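Local structure of inulin fructotransferase (Bacillus sp. snu-7, 2INU) at residues I60-G65 / G109-R114; Y15-W20 / G35-D40. The protein probably cleaves inulin as a lyase, releasing its terminal difructose unit as the cyclic dianhydride DFA III. All blocks are in the same frame, centred on the assembly; numbering follows the deposited sequence.

In the fold
From the N terminus, the chain enters along strand 14-16, turns away, and returns as helix 30-48. Contact 2 closes this first loop by setting 15-20 against 35-40. The chain then runs into strand 58-61, which pairs in parallel with strand 14-16. Contact 1 closes a second, longer loop, joining 60-65 to 109-114 at strand 111-115. The two loops follow each other in series and do not nest. The contacts still meet, with centres about 12 Å apart. Y15 and V17 share backbone hydrogen bonds with I61, and V17 packs on I60. Together they tie helix 30-48 and the first strands to the N-terminal end of the beta-helix.

Contact 1: I60-G65 / G109-R114; sequences IIIPPG and GASHIR
S111 points its hydroxyl at the backbone of I62. OG donates to I62 O at 2.6 Å, nearly along the C=O axis. OG also hydrogen-bonds F85 N, so this buried hydroxyl has two partners. It reaches I62 because OG sits beside its own backbone N, anti to the carbonyl carbon (chi1 -47°). The CB of S111 lies against the CG2 branch of I62 at 3.7 Å. The other branch of I62 extends away from the serine, and its CD1 meets I113 CD1 end to end at 3.8 Å. These two isoleucine chains cross at about a right angle. I34 of helix 30-48 packs on both. At G65 the backbones join as a parallel bridge to S111. G65 N donates to A110 O at 2.9 Å, and H112 N donates to G65 O at 3.0 Å. H112 CB packs against that same oxygen. S111 is the centre of an inverse gamma turn, with a weak bond from H112 N to A110 O. Ladders of parallel strands between successive coils, with isoleucines packed inside, are characteristic of the parallel beta-helix of the pectate lyase-like clan.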
loop_
_atom_site.group_PDB
_atom_site.type_symbol
_atom_site.label_atom_id
_atom_site.label_comp_id
_atom_site.label_asym_id
_atom_site.label_seq_id
_atom_site.Cartn_x
_atom_site.Cartn_y
_atom_site.Cartn_z
ATOM N N ILE A 60 15.059 10.880 17.204
ATOM C CA ILE A 60 14.703 12.185 17.733
ATOM C C ILE A 60 13.186 12.272 17.646
ATOM O O ILE A 60 12.607 12.243 16.558
ATOM C CB ILE A 60 15.354 13.318 16.910
ATOM C CG1 ILE A 60 16.885 13.221 17.018
ATOM C CG2 ILE A 60 14.873 14.673 17.410
ATOM C CD1 ILE A 60 17.631 14.207 16.154
ATOM N N ILE A 61 12.552 12.353 18.810
ATOM C CA ILE A 61 11.097 12.409 18.921
ATOM C C ILE A 61 10.590 13.844 19.019
ATOM O O ILE A 61 11.122 14.636 19.813
ATOM C CB ILE A 61 10.626 11.660 20.187
ATOM C CG1 ILE A 61 11.195 10.243 20.197
ATOM C CG2 ILE A 61 9.112 11.661 20.263
ATOM C CD1 ILE A 61 10.846 9.418 18.982
ATOM N N ILE A 62 9.569 14.188 18.233
ATOM C CA ILE A 62 9.033 15.543 18.299
ATOM C C ILE A 62 7.596 15.518 18.828
ATOM O O ILE A 62 6.653 15.210 18.097
ATOM C CB ILE A 62 9.066 16.230 16.923
ATOM C CG1 ILE A 62 10.501 16.316 16.403
ATOM C CG2 ILE A 62 8.434 17.612 17.002
ATOM C CD1 ILE A 62 10.603 16.757 14.960
ATOM N N PRO A 63 7.425 15.811 20.127
ATOM C CA PRO A 63 6.140 15.855 20.838
ATOM C C PRO A 63 5.077 16.743 20.177
ATOM O O PRO A 63 5.399 17.645 19.405
ATOM C CB PRO A 63 6.537 16.391 22.207
ATOM C CG PRO A 63 7.833 15.704 22.438
ATOM C CD PRO A 63 8.546 15.809 21.087
ATOM N N PRO A 64 3.791 16.463 20.437
ATOM C CA PRO A 64 2.743 17.293 19.846
ATOM C C PRO A 64 3.020 18.749 20.198
ATOM O O PRO A 64 3.183 19.078 21.361
ATOM C CB PRO A 64 1.471 16.769 20.522
ATOM C CG PRO A 64 1.759 15.310 20.599
ATOM C CD PRO A 64 3.225 15.229 21.011
ATOM N N GLY A 65 3.060 19.623 19.200
ATOM C CA GLY A 65 3.309 21.018 19.498
ATOM C C GLY A 65 3.624 21.941 18.349
ATOM O O GLY A 65 3.744 21.531 17.202
ATOM N N GLY A 109 -1.388 21.221 12.876
ATOM C CA GLY A 109 -1.117 20.672 14.199
ATOM C C GLY A 109 -0.199 19.464 14.326
ATOM O O GLY A 109 0.675 19.236 13.487
ATOM N N ALA A 110 -0.412 18.677 15.380
ATOM C CA ALA A 110 0.408 17.502 15.652
ATOM C C ALA A 110 1.818 18.004 15.931
ATOM O O ALA A 110 1.983 19.079 16.511
ATOM C CB ALA A 110 0.407 16.545 14.453
ATOM N N SER A 111 2.830 17.239 15.530
ATOM C CA SER A 111 4.219 17.655 15.731
ATOM C C SER A 111 4.489 18.611 14.572
ATOM O O SER A 111 5.077 18.250 13.541
ATOM C CB SER A 111 5.135 16.437 15.686
ATOM O OG SER A 111 4.585 15.417 16.502
ATOM N N HIS A 112 4.030 19.836 14.798
ATOM C CA HIS A 112 4.048 20.960 13.884
ATOM C C HIS A 112 5.328 21.808 13.854
ATOM O O HIS A 112 5.634 22.538 14.806
ATOM C CB HIS A 112 2.819 21.791 14.268
ATOM C CG HIS A 112 2.644 23.055 13.500
ATOM N ND1 HIS A 112 2.790 23.141 12.134
ATOM C CD2 HIS A 112 2.213 24.273 13.912
ATOM C CE1 HIS A 112 2.451 24.355 11.735
ATOM N NE2 HIS A 112 2.097 25.058 12.794
ATOM N N ILE A 113 6.062 21.723 12.745
ATOM C CA ILE A 113 7.271 22.516 12.591
ATOM C C ILE A 113 7.013 23.592 11.557
ATOM O O ILE A 113 6.665 23.302 10.404
ATOM C CB ILE A 113 8.483 21.685 12.116
ATOM C CG1 ILE A 113 8.924 20.726 13.217
ATOM C CG2 ILE A 113 9.630 22.621 11.734
ATOM C CD1 ILE A 113 10.038 19.794 12.802
ATOM N N ARG A 114 7.159 24.838 11.983
ATOM C CA ARG A 114 6.968 25.943 11.080
ATOM C C ARG A 114 8.335 26.325 10.572
ATOM O O ARG A 114 9.223 26.730 11.326
ATOM C CB ARG A 114 6.291 27.085 11.804
ATOM C CG ARG A 114 5.102 26.629 12.629
ATOM C CD ARG A 114 4.119 27.745 12.749
ATOM N NE ARG A 114 4.807 28.974 13.114
ATOM C CZ ARG A 114 4.418 30.188 12.776
ATOM N NH1 ARG A 114 3.329 30.350 12.067
ATOM N NH2 ARG A 114 5.137 31.231 13.142
#

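Contact 2: Y15-W20 / G35-D40; sequences YDVTTW and GAVIND
W20 and D40 make the polar link between the two segments. The indole NE1 donates to D40 OD2 at 3.0 Å. The bond is bent, with an N-H...O angle of 139°. D40 OD2 accepts through its anti lone pair, and it lies somewhat out of the indole plane. The ring and carboxylate planes are turned 44° apart. The CG of W20 is anti to the backbone N (chi1 176°), which sends the indole out towards the helix, with its NE1 edge facing D40.

The apolar contacts lie beside this bond. V37 CG1 packs against W20 CD1 at 4.1 Å and against V17 O at 3.8 Å. One methyl thus touches both the indole and the backbone of the turn. V17 CG1 meets I38 CG1 at 4.1 Å. I60 packs on both V17 and I38, so strand 58-61 adjoins this apolar cluster.

The aromatic contact lies within 15-20. The Y15 ring turns an edge to one W20 face, with CD2 3.6 Å above the indole plane near its rim. Y15 OH is hydrogen-bonded to D44 and R48 further along the helix.

Within 15-20, D16 OD1 accepts from T18 N at 2.7 Å and from T18 OG1 at 2.6 Å. The first of these bonds forms an Asx turn where the strand gives way to the loop.

A phenylalanine in place of W20 would lack the indole N-H and is likely to leave the D40 carboxylate without this mate and V37 CG1 less well covered.

A single directed bond at the partly exposed margin thus probably sets where the indole lies, while contact among the buried V17, V37 and I38 holds the turn to the helix without directional bonds.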
loop_
_atom_site.group_PDB
_atom_site.type_symbol
_atom_site.label_atom_id
_atom_site.label_comp_id
_atom_site.label_asym_id
_atom_site.label_seq_id
_atom_site.Cartn_x
_atom_site.Cartn_y
_atom_site.Cartn_z
ATOM N N TYR A 15 16.070 10.837 21.880
ATOM C CA TYR A 15 15.959 12.196 22.403
ATOM C C TYR A 15 14.535 12.688 22.160
ATOM O O TYR A 15 13.843 12.216 21.248
ATOM C CB TYR A 15 16.903 13.175 21.691
ATOM C CG TYR A 15 18.376 12.811 21.627
ATOM C CD1 TYR A 15 18.825 11.767 20.822
ATOM C CD2 TYR A 15 19.328 13.563 22.316
ATOM C CE1 TYR A 15 20.178 11.482 20.694
ATOM C CE2 TYR A 15 20.697 13.288 22.194
ATOM C CZ TYR A 15 21.112 12.249 21.383
ATOM O OH TYR A 15 22.452 11.968 21.252
ATOM N N ASP A 16 14.100 13.641 22.977
ATOM C CA ASP A 16 12.771 14.246 22.851
ATOM C C ASP A 16 13.187 15.706 22.641
ATOM O O ASP A 16 13.898 16.258 23.476
ATOM C CB ASP A 16 12.009 14.132 24.168
ATOM C CG ASP A 16 10.678 14.871 24.145
ATOM O OD1 ASP A 16 10.663 16.057 23.752
ATOM O OD2 ASP A 16 9.645 14.281 24.545
ATOM N N VAL A 17 12.793 16.341 21.545
ATOM C CA VAL A 17 13.247 17.711 21.349
ATOM C C VAL A 17 12.903 18.683 22.477
ATOM O O VAL A 17 13.675 19.612 22.728
ATOM C CB VAL A 17 12.773 18.322 19.991
ATOM C CG1 VAL A 17 13.476 17.637 18.835
ATOM C CG2 VAL A 17 11.269 18.232 19.850
ATOM N N THR A 18 11.797 18.464 23.189
ATOM C CA THR A 18 11.426 19.390 24.261
ATOM C C THR A 18 12.241 19.339 25.568
ATOM O O THR A 18 12.199 20.297 26.342
ATOM C CB THR A 18 9.925 19.241 24.641
ATOM O OG1 THR A 18 9.712 17.981 25.294
ATOM C CG2 THR A 18 9.050 19.305 23.393
ATOM N N THR A 19 12.981 18.258 25.821
ATOM C CA THR A 19 13.754 18.145 27.065
ATOM C C THR A 19 15.241 18.422 26.909
ATOM O O THR A 19 15.970 18.524 27.896
ATOM C CB THR A 19 13.693 16.730 27.652
ATOM O OG1 THR A 19 14.199 15.794 26.689
ATOM C CG2 THR A 19 12.279 16.358 28.033
ATOM N N TRP A 20 15.688 18.537 25.670
ATOM C CA TRP A 20 17.094 18.717 25.395
ATOM C C TRP A 20 17.612 20.151 25.321
ATOM O O TRP A 20 17.371 20.863 24.341
ATOM C CB TRP A 20 17.409 17.939 24.122
ATOM C CG TRP A 20 18.784 18.103 23.665
ATOM C CD1 TRP A 20 19.257 19.078 22.850
ATOM C CD2 TRP A 20 19.897 17.293 24.021
ATOM N NE1 TRP A 20 20.603 18.924 22.663
ATOM C CE2 TRP A 20 21.023 17.823 23.361
ATOM C CE3 TRP A 20 20.048 16.144 24.814
ATOM C CZ2 TRP A 20 22.297 17.273 23.494
ATOM C CZ3 TRP A 20 21.317 15.591 24.949
ATOM C CH2 TRP A 20 22.425 16.150 24.276
ATOM N N GLY A 35 15.305 23.909 14.999
ATOM C CA GLY A 35 16.380 23.642 14.062
ATOM C C GLY A 35 17.695 23.611 14.819
ATOM O O GLY A 35 18.502 22.697 14.647
ATOM N N ALA A 36 17.895 24.606 15.679
ATOM C CA ALA A 36 19.102 24.694 16.483
ATOM C C ALA A 36 19.200 23.511 17.433
ATOM O O ALA A 36 20.286 22.960 17.646
ATOM C CB ALA A 36 19.112 26.005 17.271
ATOM N N VAL A 37 18.057 23.132 17.999
ATOM C CA VAL A 37 17.966 22.020 18.935
ATOM C C VAL A 37 18.380 20.700 18.311
ATOM O O VAL A 37 19.182 19.961 18.883
ATOM C CB VAL A 37 16.526 21.875 19.473
ATOM C CG1 VAL A 37 16.398 20.627 20.316
ATOM C CG2 VAL A 37 16.158 23.112 20.283
ATOM N N ILE A 38 17.833 20.399 17.138
ATOM C CA ILE A 38 18.158 19.149 16.473
ATOM C C ILE A 38 19.625 19.121 16.053
ATOM O O ILE A 38 20.280 18.084 16.156
ATOM C CB ILE A 38 17.250 18.907 15.255
ATOM C CG1 ILE A 38 15.799 18.804 15.728
ATOM C CG2 ILE A 38 17.659 17.630 14.542
ATOM C CD1 ILE A 38 14.779 18.766 14.612
ATOM N N ASN A 39 20.159 20.249 15.592
ATOM C CA ASN A 39 21.564 20.250 15.209
ATOM C C ASN A 39 22.437 19.936 16.426
ATOM O O ASN A 39 23.424 19.208 16.305
ATOM C CB ASN A 39 21.973 21.586 14.584
ATOM C CG ASN A 39 21.466 21.745 13.156
ATOM O OD1 ASN A 39 21.551 20.818 12.349
ATOM N ND2 ASN A 39 20.945 22.929 12.835
ATOM N N ASP A 40 22.072 20.453 17.600
ATOM C CA ASP A 40 22.867 20.163 18.791
ATOM C C ASP A 40 22.722 18.693 19.160
ATOM O O ASP A 40 23.666 18.094 19.680
ATOM C CB ASP A 40 22.459 21.034 19.984
ATOM C CG ASP A 40 23.458 20.952 21.134
ATOM O OD1 ASP A 40 24.631 21.331 20.939
ATOM O OD2 ASP A 40 23.070 20.510 22.234
#